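Local coordinates for protein Tv2483 (Treponema vincentii, PDB 6DET) that probably serves an ABC transporter as its lipoprotein receptor, binding L-arginine with high selectivity for uptake into the cell, at residues L38-L49 and G60-C70; F79-K87 and V95-F103. One frame throughout, in Å; residues are numbered along the deposited sequence.

Interaction 1: residues L38-L49 and G60-C70; sequences LVIGVSDFVPIL and GYDIDIFTELC. With ARG (arginine), chain B.
F66 lies against I40 and L38. Its CB meets I40 CD1 at 4.0 Å. F66 CG and CD1 lie under I40 CG1 (F66 CD1 to I40 CG1 3.7 Å), which sits over one ring face, 4.1 Å from the F66 centroid and 26° off the normal, a CH-pi contact; F66 CD2 is near I40 CG2. L38 CD2 comes obliquely to F66 CE1 at 3.7 Å. L38 also touches the helix lower on its side chain, its CB lying 3.9 Å from C70 SG; with CG anti to the backbone N (chi1 -176°), the leucine branch is carried to the phenylalanine.

At the other end, G60 occupies the N-cap position, and two backbone bonds tie the first turn to the loop: Y61 N donates to I48 O (2.8 Å), and the more bent D62 N bond to L49 O spans 3.1 Å. The D62 carboxylate is held from outside, by Y119 OH on OD1 and G102 N on OD2. Within the loop, S43 OG accepts NH1 of the bound arginine at 2.8 Å.

Helix 61-70 runs antiparallel to strand 38-42 (174°), as expected for the first half of a beta-alpha-beta crossover. F66 also meets F79 of strand 76-81 and packs edge-to-face with F221 of strand 215-223, while I48 and Y61 touch helix 246-255.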
loop_
_atom_site.group_PDB
_atom_site.type_symbol
_atom_site.label_atom_id
_atom_site.label_comp_id
_atom_site.label_asym_id
_atom_site.label_seq_id
_atom_site.Cartn_x
_atom_site.Cartn_y
_atom_site.Cartn_z
ATOM N N LEU A 38 -1.921 5.436 -18.991
ATOM C CA LEU A 38 -1.227 5.620 -17.734
ATOM C C LEU A 38 -0.851 4.235 -17.246
ATOM O O LEU A 38 -1.715 3.354 -17.190
ATOM C CB LEU A 38 -2.087 6.323 -16.695
ATOM C CG LEU A 38 -1.361 6.618 -15.380
ATOM C CD1 LEU A 38 -0.338 7.743 -15.511
ATOM C CD2 LEU A 38 -2.361 6.972 -14.278
ATOM N N VAL A 39 0.434 4.034 -16.982
ATOM C CA VAL A 39 0.945 2.738 -16.523
ATOM C C VAL A 39 1.029 2.785 -15.005
ATOM O O VAL A 39 1.820 3.551 -14.431
ATOM C CB VAL A 39 2.299 2.405 -17.160
ATOM C CG1 VAL A 39 2.832 1.084 -16.612
ATOM C CG2 VAL A 39 2.173 2.346 -18.686
ATOM N N ILE A 40 0.196 1.976 -14.348
ATOM C CA ILE A 40 0.077 1.964 -12.890
ATOM C C ILE A 40 0.766 0.682 -12.418
ATOM O O ILE A 40 0.278 -0.411 -12.696
ATOM C CB ILE A 40 -1.394 1.987 -12.430
ATOM C CG1 ILE A 40 -2.154 3.199 -13.010
ATOM C CG2 ILE A 40 -1.489 1.966 -10.898
ATOM C CD1 ILE A 40 -3.182 2.790 -14.044
ATOM N N GLY A 41 1.916 0.803 -11.762
ATOM C CA GLY A 41 2.600 -0.362 -11.225
ATOM C C GLY A 41 1.923 -0.837 -9.954
ATOM O O GLY A 41 1.619 -0.036 -9.065
ATOM N N VAL A 42 1.705 -2.150 -9.855
ATOM C CA VAL A 42 1.033 -2.723 -8.694
ATOM C C VAL A 42 1.732 -4.016 -8.319
ATOM O O VAL A 42 2.244 -4.746 -9.178
ATOM C CB VAL A 42 -0.471 -3.006 -8.956
ATOM C CG1 VAL A 42 -1.261 -1.700 -9.090
ATOM C CG2 VAL A 42 -0.643 -3.841 -10.219
ATOM N N SER A 43 1.706 -4.310 -7.017
ATOM C CA SER A 43 1.845 -5.689 -6.575
ATOM C C SER A 43 0.471 -6.343 -6.696
ATOM O O SER A 43 -0.499 -5.887 -6.088
ATOM C CB SER A 43 2.348 -5.742 -5.136
ATOM O OG SER A 43 3.687 -5.247 -4.978
ATOM N N ASP A 44 0.378 -7.423 -7.458
ATOM C CA ASP A 44 -0.921 -7.969 -7.821
ATOM C C ASP A 44 -1.410 -9.041 -6.847
ATOM O O ASP A 44 -2.255 -9.860 -7.223
ATOM C CB ASP A 44 -0.864 -8.526 -9.240
ATOM C CG ASP A 44 -0.027 -9.767 -9.336
ATOM O OD1 ASP A 44 0.698 -10.097 -8.368
ATOM O OD2 ASP A 44 -0.119 -10.433 -10.376
ATOM N N PHE A 45 -0.913 -9.023 -5.604
ATOM C CA PHE A 45 -1.324 -9.944 -4.555
ATOM C C PHE A 45 -1.788 -9.216 -3.297
ATOM O O PHE A 45 -1.928 -9.852 -2.248
ATOM C CB PHE A 45 -0.165 -10.897 -4.195
ATOM C CG PHE A 45 1.144 -10.185 -3.908
ATOM C CD1 PHE A 45 2.123 -10.068 -4.881
ATOM C CD2 PHE A 45 1.374 -9.593 -2.667
ATOM C CE1 PHE A 45 3.330 -9.415 -4.611
ATOM C CE2 PHE A 45 2.571 -8.918 -2.402
ATOM C CZ PHE A 45 3.544 -8.828 -3.369
ATOM N N VAL A 46 -2.022 -7.907 -3.349
ATOM C CA VAL A 46 -2.361 -7.185 -2.113
ATOM C C VAL A 46 -3.864 -7.303 -1.883
ATOM O O VAL A 46 -4.632 -6.765 -2.685
ATOM C CB VAL A 46 -1.946 -5.706 -2.180
ATOM C CG1 VAL A 46 -2.327 -4.978 -0.912
ATOM C CG2 VAL A 46 -0.450 -5.571 -2.408
ATOM N N PRO A 47 -4.341 -7.977 -0.827
ATOM C CA PRO A 47 -5.799 -8.108 -0.651
ATOM C C PRO A 47 -6.513 -6.760 -0.603
ATOM O O PRO A 47 -5.955 -5.750 -0.163
ATOM C CB PRO A 47 -5.935 -8.865 0.684
ATOM C CG PRO A 47 -4.621 -9.642 0.823
ATOM C CD PRO A 47 -3.591 -8.660 0.247
ATOM N N ILE A 48 -7.763 -6.758 -1.089
ATOM C CA ILE A 48 -8.629 -5.571 -1.192
ATOM C C ILE A 48 -8.147 -4.504 -2.180
ATOM O O ILE A 48 -8.946 -3.999 -2.978
ATOM C CB ILE A 48 -8.860 -4.952 0.202
ATOM C CG1 ILE A 48 -9.145 -6.059 1.233
ATOM C CG2 ILE A 48 -10.014 -3.976 0.129
ATOM C CD1 ILE A 48 -9.559 -5.553 2.643
ATOM N N LEU A 49 -6.863 -4.126 -2.142
ATOM C CA LEU A 49 -6.386 -2.998 -2.949
ATOM C C LEU A 49 -6.080 -3.381 -4.401
ATOM O O LEU A 49 -6.397 -2.617 -5.321
ATOM C CB LEU A 49 -5.129 -2.411 -2.311
ATOM C CG LEU A 49 -5.253 -1.853 -0.871
ATOM C CD1 LEU A 49 -3.904 -1.269 -0.447
ATOM C CD2 LEU A 49 -6.356 -0.810 -0.791
ATOM N N GLY A 60 -9.700 -4.463 -7.306
ATOM C CA GLY A 60 -9.500 -3.946 -5.978
ATOM C C GLY A 60 -9.788 -2.466 -5.911
ATOM O O GLY A 60 -10.143 -1.835 -6.913
ATOM N N TYR A 61 -9.642 -1.930 -4.703
ATOM C CA TYR A 61 -9.942 -0.526 -4.443
ATOM C C TYR A 61 -9.088 0.383 -5.314
ATOM O O TYR A 61 -9.596 1.329 -5.923
ATOM C CB TYR A 61 -9.702 -0.234 -2.973
ATOM C CG TYR A 61 -10.093 1.142 -2.504
ATOM C CD1 TYR A 61 -11.407 1.601 -2.618
ATOM C CD2 TYR A 61 -9.160 1.964 -1.883
ATOM C CE1 TYR A 61 -11.779 2.872 -2.137
ATOM C CE2 TYR A 61 -9.524 3.215 -1.393
ATOM C CZ TYR A 61 -10.839 3.656 -1.526
ATOM O OH TYR A 61 -11.244 4.880 -1.053
ATOM N N ASP A 62 -7.768 0.138 -5.341
ATOM C CA ASP A 62 -6.864 0.976 -6.130
ATOM C C ASP A 62 -7.171 0.837 -7.606
ATOM O O ASP A 62 -7.057 1.797 -8.365
ATOM C CB ASP A 62 -5.402 0.601 -5.895
ATOM C CG ASP A 62 -4.860 1.025 -4.553
ATOM O OD1 ASP A 62 -5.573 1.688 -3.763
ATOM O OD2 ASP A 62 -3.675 0.712 -4.295
ATOM N N ILE A 63 -7.574 -0.361 -8.022
ATOM C CA ILE A 63 -7.873 -0.607 -9.424
ATOM C C ILE A 63 -9.135 0.133 -9.828
ATOM O O ILE A 63 -9.208 0.726 -10.912
ATOM C CB ILE A 63 -8.017 -2.128 -9.655
ATOM C CG1 ILE A 63 -6.843 -2.900 -9.031
ATOM C CG2 ILE A 63 -8.162 -2.432 -11.114
ATOM C CD1 ILE A 63 -5.484 -2.526 -9.541
ATOM N N ASP A 64 -10.160 0.113 -8.967
ATOM C CA ASP A 64 -11.386 0.817 -9.309
ATOM C C ASP A 64 -11.122 2.317 -9.418
ATOM O O ASP A 64 -11.618 2.984 -10.336
ATOM C CB ASP A 64 -12.461 0.536 -8.260
ATOM C CG ASP A 64 -13.132 -0.819 -8.447
ATOM O OD1 ASP A 64 -12.936 -1.458 -9.490
ATOM O OD2 ASP A 64 -13.878 -1.221 -7.543
ATOM N N ILE A 65 -10.301 2.852 -8.509
ATOM C CA ILE A 65 -9.967 4.280 -8.547
ATOM C C ILE A 65 -9.292 4.632 -9.873
ATOM O O ILE A 65 -9.699 5.571 -10.574
ATOM C CB ILE A 65 -9.083 4.669 -7.342
ATOM C CG1 ILE A 65 -9.866 4.579 -6.022
ATOM C CG2 ILE A 65 -8.554 6.095 -7.505
ATOM C CD1 ILE A 65 -9.032 4.707 -4.755
ATOM N N PHE A 66 -8.224 3.913 -10.224
ATOM C CA PHE A 66 -7.464 4.314 -11.401
ATOM C C PHE A 66 -8.201 3.993 -12.686
ATOM O O PHE A 66 -8.040 4.708 -13.681
ATOM C CB PHE A 66 -6.076 3.658 -11.391
ATOM C CG PHE A 66 -5.036 4.506 -10.721
ATOM C CD1 PHE A 66 -4.487 5.587 -11.380
ATOM C CD2 PHE A 66 -4.646 4.265 -9.414
ATOM C CE1 PHE A 66 -3.548 6.404 -10.767
ATOM C CE2 PHE A 66 -3.698 5.068 -8.813
ATOM C CZ PHE A 66 -3.154 6.131 -9.471
ATOM N N THR A 67 -9.038 2.949 -12.698
ATOM C CA THR A 67 -9.804 2.659 -13.908
ATOM C C THR A 67 -10.759 3.806 -14.230
ATOM O O THR A 67 -10.878 4.228 -15.390
ATOM C CB THR A 67 -10.575 1.346 -13.743
ATOM O OG1 THR A 67 -9.656 0.256 -13.568
ATOM C CG2 THR A 67 -11.438 1.066 -14.964
ATOM N N GLU A 68 -11.451 4.328 -13.209
ATOM C CA GLU A 68 -12.428 5.391 -13.420
ATOM C C GLU A 68 -11.731 6.724 -13.665
ATOM O O GLU A 68 -12.164 7.510 -14.516
ATOM C CB GLU A 68 -13.373 5.478 -12.213
ATOM C CG GLU A 68 -14.324 6.671 -12.244
ATOM C CD GLU A 68 -15.250 6.673 -13.443
ATOM O OE1 GLU A 68 -15.280 5.680 -14.210
ATOM O OE2 GLU A 68 -15.965 7.695 -13.630
ATOM N N LEU A 69 -10.647 6.986 -12.937
ATOM C CA LEU A 69 -9.875 8.196 -13.162
ATOM C C LEU A 69 -9.393 8.276 -14.608
ATOM O O LEU A 69 -9.546 9.309 -15.267
ATOM C CB LEU A 69 -8.700 8.230 -12.205
ATOM C CG LEU A 69 -7.777 9.413 -12.429
ATOM C CD1 LEU A 69 -7.630 10.227 -11.163
ATOM C CD2 LEU A 69 -6.457 8.864 -12.881
ATOM N N CYS A 70 -8.802 7.187 -15.118
ATOM C CA CYS A 70 -8.318 7.199 -16.496
ATOM C C CYS A 70 -9.476 7.308 -17.477
ATOM O O CYS A 70 -9.366 7.984 -18.512
ATOM C CB CYS A 70 -7.473 5.935 -16.753
ATOM S SG CYS A 70 -5.881 5.950 -15.981
HETATM N N ARG B . 2.585 -0.017 2.465
HETATM C CA ARG B . 3.632 -0.867 1.840
HETATM C C ARG B . 4.686 0.025 1.193
HETATM O O ARG B . 4.380 1.200 0.917
HETATM C CB ARG B . 3.031 -1.798 0.789
HETATM C CG ARG B . 2.094 -2.862 1.350
HETATM C CD ARG B . 1.436 -3.731 0.282
HETATM N NE ARG B . 2.433 -4.514 -0.421
HETATM C CZ ARG B . 2.834 -4.297 -1.669
HETATM N NH1 ARG B . 3.797 -5.078 -2.165
HETATM N NH2 ARG B . 2.309 -3.315 -2.403
HETATM O OXT ARG B . 5.808 -0.433 0.937
#

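Interaction 2: residues F79-K87 and V95-F103; sequences FYPIQWAQK and VIDCIASGF. With ARG (arginine), chain B.
W84 spreads its indole over the guanidinium of the bound arginine and directs its six-membered edge at I99 and A100. The segments bracket the helix of a beta-alpha-beta crossover in the family 3 solute-binding fold, strands 76-81 and 98-104 running parallel with strand 37-42 between them. Ligand NH2 lies 3.3 Å above one indole face, offset toward the rim; K87 CD covers the opposite face, over its centre. Held between the two, the indole probably keeps its tilt; W84 NE1 donates to OXT of the ligand (2.9 Å, 147° at the hydrogen).

At the far edge, W84 CH2 comes within 3.2 Å of A100 O, a buried carbonyl without a hydrogen-bond partner, and I99 CG2 approaches W84 CZ3 obliquely at 3.5 Å. The corner at S101 and G102 turns two carbonyls to the ligand: S101 O accepts from ligand NH2 and G102 O from the ligand amino N at 2.7 Å. Farther out, I96 CG2 meets the edge of the Y80 ring, 3.8 Å from CD2. K87, bent at chi4 (-67°), gives NZ to W84 O at 3.1 Å and to D150 O, NZ and K87 N reaching W84 O from opposite faces of its carbonyl plane.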
loop_
_atom_site.group_PDB
_atom_site.type_symbol
_atom_site.label_atom_id
_atom_site.label_comp_id
_atom_site.label_asym_id
_atom_site.label_seq_id
_atom_site.Cartn_x
_atom_site.Cartn_y
_atom_site.Cartn_z
ATOM N N PHE A 79 -2.469 -1.729 -15.837
ATOM C CA PHE A 79 -2.075 -2.167 -14.505
ATOM C C PHE A 79 -0.944 -3.147 -14.715
ATOM O O PHE A 79 -1.153 -4.212 -15.285
ATOM C CB PHE A 79 -3.257 -2.759 -13.743
ATOM C CG PHE A 79 -4.315 -1.728 -13.430
ATOM C CD1 PHE A 79 -4.126 -0.850 -12.391
ATOM C CD2 PHE A 79 -5.458 -1.622 -14.200
ATOM C CE1 PHE A 79 -5.076 0.131 -12.094
ATOM C CE2 PHE A 79 -6.414 -0.639 -13.925
ATOM C CZ PHE A 79 -6.222 0.223 -12.856
ATOM N N TYR A 80 0.261 -2.748 -14.316
ATOM C CA TYR A 80 1.470 -3.478 -14.655
ATOM C C TYR A 80 2.001 -4.131 -13.392
ATOM O O TYR A 80 2.424 -3.421 -12.462
ATOM C CB TYR A 80 2.546 -2.579 -15.267
ATOM C CG TYR A 80 3.734 -3.408 -15.752
ATOM C CD1 TYR A 80 3.531 -4.615 -16.424
ATOM C CD2 TYR A 80 5.045 -3.012 -15.521
ATOM C CE1 TYR A 80 4.589 -5.394 -16.854
ATOM C CE2 TYR A 80 6.117 -3.792 -15.957
ATOM C CZ TYR A 80 5.876 -4.982 -16.623
ATOM O OH TYR A 80 6.913 -5.777 -17.062
ATOM N N PRO A 81 1.981 -5.453 -13.293
ATOM C CA PRO A 81 2.545 -6.100 -12.104
ATOM C C PRO A 81 4.049 -5.895 -12.034
ATOM O O PRO A 81 4.776 -6.206 -12.982
ATOM C CB PRO A 81 2.186 -7.576 -12.296
ATOM C CG PRO A 81 1.062 -7.593 -13.267
ATOM C CD PRO A 81 1.258 -6.403 -14.157
ATOM N N ILE A 82 4.511 -5.412 -10.889
ATOM C CA ILE A 82 5.919 -5.140 -10.644
ATOM C C ILE A 82 6.425 -5.955 -9.465
ATOM O O ILE A 82 5.657 -6.467 -8.641
ATOM C CB ILE A 82 6.199 -3.660 -10.388
ATOM C CG1 ILE A 82 5.415 -3.152 -9.163
ATOM C CG2 ILE A 82 5.833 -2.826 -11.649
ATOM C CD1 ILE A 82 5.863 -1.783 -8.665
ATOM N N GLN A 83 7.752 -6.063 -9.409
ATOM C CA GLN A 83 8.468 -6.510 -8.217
ATOM C C GLN A 83 8.600 -5.314 -7.279
ATOM O O GLN A 83 9.173 -4.288 -7.660
ATOM C CB GLN A 83 9.845 -7.056 -8.592
ATOM C CG GLN A 83 10.660 -7.555 -7.426
ATOM C CD GLN A 83 10.025 -8.755 -6.771
ATOM O OE1 GLN A 83 9.422 -8.653 -5.699
ATOM N NE2 GLN A 83 10.143 -9.903 -7.421
ATOM N N TRP A 84 8.047 -5.415 -6.066
ATOM C CA TRP A 84 7.947 -4.221 -5.243
ATOM C C TRP A 84 9.314 -3.593 -5.009
ATOM O O TRP A 84 9.431 -2.363 -4.936
ATOM C CB TRP A 84 7.278 -4.562 -3.902
ATOM C CG TRP A 84 6.778 -3.357 -3.117
ATOM C CD1 TRP A 84 7.204 -2.950 -1.866
ATOM C CD2 TRP A 84 5.742 -2.441 -3.496
ATOM N NE1 TRP A 84 6.510 -1.836 -1.467
ATOM C CE2 TRP A 84 5.609 -1.504 -2.443
ATOM C CE3 TRP A 84 4.922 -2.314 -4.618
ATOM C CZ2 TRP A 84 4.698 -0.455 -2.485
ATOM C CZ3 TRP A 84 3.999 -1.263 -4.659
ATOM C CH2 TRP A 84 3.901 -0.348 -3.594
ATOM N N ALA A 85 10.355 -4.427 -4.848
ATOM C CA ALA A 85 11.689 -3.922 -4.532
ATOM C C ALA A 85 12.275 -3.097 -5.669
ATOM O O ALA A 85 13.204 -2.316 -5.437
ATOM C CB ALA A 85 12.638 -5.084 -4.217
ATOM N N GLN A 86 11.741 -3.245 -6.879
ATOM C CA GLN A 86 12.209 -2.546 -8.073
ATOM C C GLN A 86 11.414 -1.285 -8.377
ATOM O O GLN A 86 11.645 -0.666 -9.425
ATOM C CB GLN A 86 12.121 -3.472 -9.300
ATOM C CG GLN A 86 13.076 -4.663 -9.288
ATOM C CD GLN A 86 14.498 -4.240 -9.021
ATOM O OE1 GLN A 86 15.098 -3.522 -9.815
ATOM N NE2 GLN A 86 15.038 -4.653 -7.878
ATOM N N LYS A 87 10.470 -0.908 -7.509
ATOM C CA LYS A 87 9.478 0.090 -7.886
ATOM C C LYS A 87 10.128 1.429 -8.205
ATOM O O LYS A 87 9.700 2.116 -9.136
ATOM C CB LYS A 87 8.410 0.226 -6.774
ATOM C CG LYS A 87 8.897 0.626 -5.384
ATOM C CD LYS A 87 7.755 0.562 -4.375
ATOM C CE LYS A 87 8.291 0.784 -2.971
ATOM N NZ LYS A 87 9.183 -0.369 -2.568
ATOM N N VAL A 95 9.332 2.732 -16.999
ATOM C CA VAL A 95 8.567 1.517 -17.255
ATOM C C VAL A 95 7.135 1.673 -16.757
ATOM O O VAL A 95 6.189 1.209 -17.412
ATOM C CB VAL A 95 9.255 0.296 -16.613
ATOM C CG1 VAL A 95 8.406 -0.956 -16.833
ATOM C CG2 VAL A 95 10.651 0.122 -17.197
ATOM N N ILE A 96 6.958 2.307 -15.591
ATOM C CA ILE A 96 5.649 2.685 -15.069
ATOM C C ILE A 96 5.604 4.201 -14.913
ATOM O O ILE A 96 6.630 4.879 -14.925
ATOM C CB ILE A 96 5.330 2.004 -13.740
ATOM C CG1 ILE A 96 6.359 2.413 -12.675
ATOM C CG2 ILE A 96 5.379 0.490 -13.983
ATOM C CD1 ILE A 96 6.234 1.659 -11.278
ATOM N N ASP A 97 4.386 4.715 -14.726
ATOM C CA ASP A 97 4.161 6.149 -14.504
ATOM C C ASP A 97 3.845 6.479 -13.051
ATOM O O ASP A 97 3.979 7.645 -12.642
ATOM C CB ASP A 97 3.011 6.647 -15.390
ATOM C CG ASP A 97 3.345 6.556 -16.882
ATOM O OD1 ASP A 97 4.477 6.916 -17.264
ATOM O OD2 ASP A 97 2.475 6.138 -17.669
ATOM N N CYS A 98 3.402 5.497 -12.280
ATOM C CA CYS A 98 3.045 5.728 -10.885
ATOM C C CYS A 98 2.974 4.375 -10.197
ATOM O O CYS A 98 3.036 3.322 -10.848
ATOM C CB CYS A 98 1.725 6.479 -10.771
ATOM S SG CYS A 98 0.296 5.615 -11.401
ATOM N N ILE A 99 2.862 4.416 -8.865
ATOM C CA ILE A 99 2.882 3.216 -8.025
ATOM C C ILE A 99 1.677 3.272 -7.098
ATOM O O ILE A 99 1.439 4.299 -6.461
ATOM C CB ILE A 99 4.159 3.116 -7.173
ATOM C CG1 ILE A 99 5.428 3.260 -8.029
ATOM C CG2 ILE A 99 4.189 1.755 -6.448
ATOM C CD1 ILE A 99 6.657 3.623 -7.215
ATOM N N ALA A 100 0.890 2.197 -7.084
ATOM C CA ALA A 100 -0.241 2.055 -6.176
ATOM C C ALA A 100 0.005 0.785 -5.345
ATOM O O ALA A 100 1.150 0.521 -4.975
ATOM C CB ALA A 100 -1.551 2.043 -6.977
ATOM N N SER A 101 -1.040 0.020 -5.017
ATOM C CA SER A 101 -0.922 -1.177 -4.167
ATOM C C SER A 101 -0.618 -0.848 -2.711
ATOM O O SER A 101 0.095 -1.591 -2.030
ATOM C CB SER A 101 0.137 -2.155 -4.717
ATOM O OG SER A 101 -0.347 -2.630 -5.917
ATOM N N GLY A 102 -1.177 0.257 -2.198
ATOM C CA GLY A 102 -1.015 0.569 -0.788
ATOM C C GLY A 102 0.334 1.182 -0.459
ATOM O O GLY A 102 0.998 0.783 0.496
ATOM N N PHE A 103 0.757 2.157 -1.265
ATOM C CA PHE A 103 2.045 2.819 -1.091
ATOM C C PHE A 103 1.987 3.806 0.082
ATOM O O PHE A 103 1.241 4.797 0.030
ATOM C CB PHE A 103 2.409 3.517 -2.415
ATOM C CG PHE A 103 3.804 4.098 -2.449
ATOM C CD1 PHE A 103 4.824 3.455 -3.147
ATOM C CD2 PHE A 103 4.088 5.317 -1.838
ATOM C CE1 PHE A 103 6.093 3.989 -3.171
ATOM C CE2 PHE A 103 5.369 5.846 -1.871
ATOM C CZ PHE A 103 6.368 5.180 -2.549
HETATM N N ARG B . 2.585 -0.017 2.465
HETATM C CA ARG B . 3.632 -0.867 1.840
HETATM C C ARG B . 4.686 0.025 1.193
HETATM O O ARG B . 4.380 1.200 0.917
HETATM C CB ARG B . 3.031 -1.798 0.789
HETATM C CG ARG B . 2.094 -2.862 1.350
HETATM C CD ARG B . 1.436 -3.731 0.282
HETATM N NE ARG B . 2.433 -4.514 -0.421
HETATM C CZ ARG B . 2.834 -4.297 -1.669
HETATM N NH1 ARG B . 3.797 -5.078 -2.165
HETATM N NH2 ARG B . 2.309 -3.315 -2.403
HETATM O OXT ARG B . 5.808 -0.433 0.937
#

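Overall arrangement
From the N terminus, the chain runs through strand 37-42, and interaction 1 closes a short loop when helix 61-73 packs back on that strand. Strand 76-81 follows, then helix 87-92, and interaction 2 closes a second loop at residues 95-103. The two loops are in series; neither crosses nor encloses the other. In space they adjoin, because strand 37-42 lies between 76-81 and 98-104: I40 O is 2.8 Å from Y80 N, and V39 O is equally far from D97 N, both probable hydrogen bonds. The start of helix 61-73 also meets the corner at 101-102. Both interactions reach the bound arginine, joining helix, sheet and pocket wall.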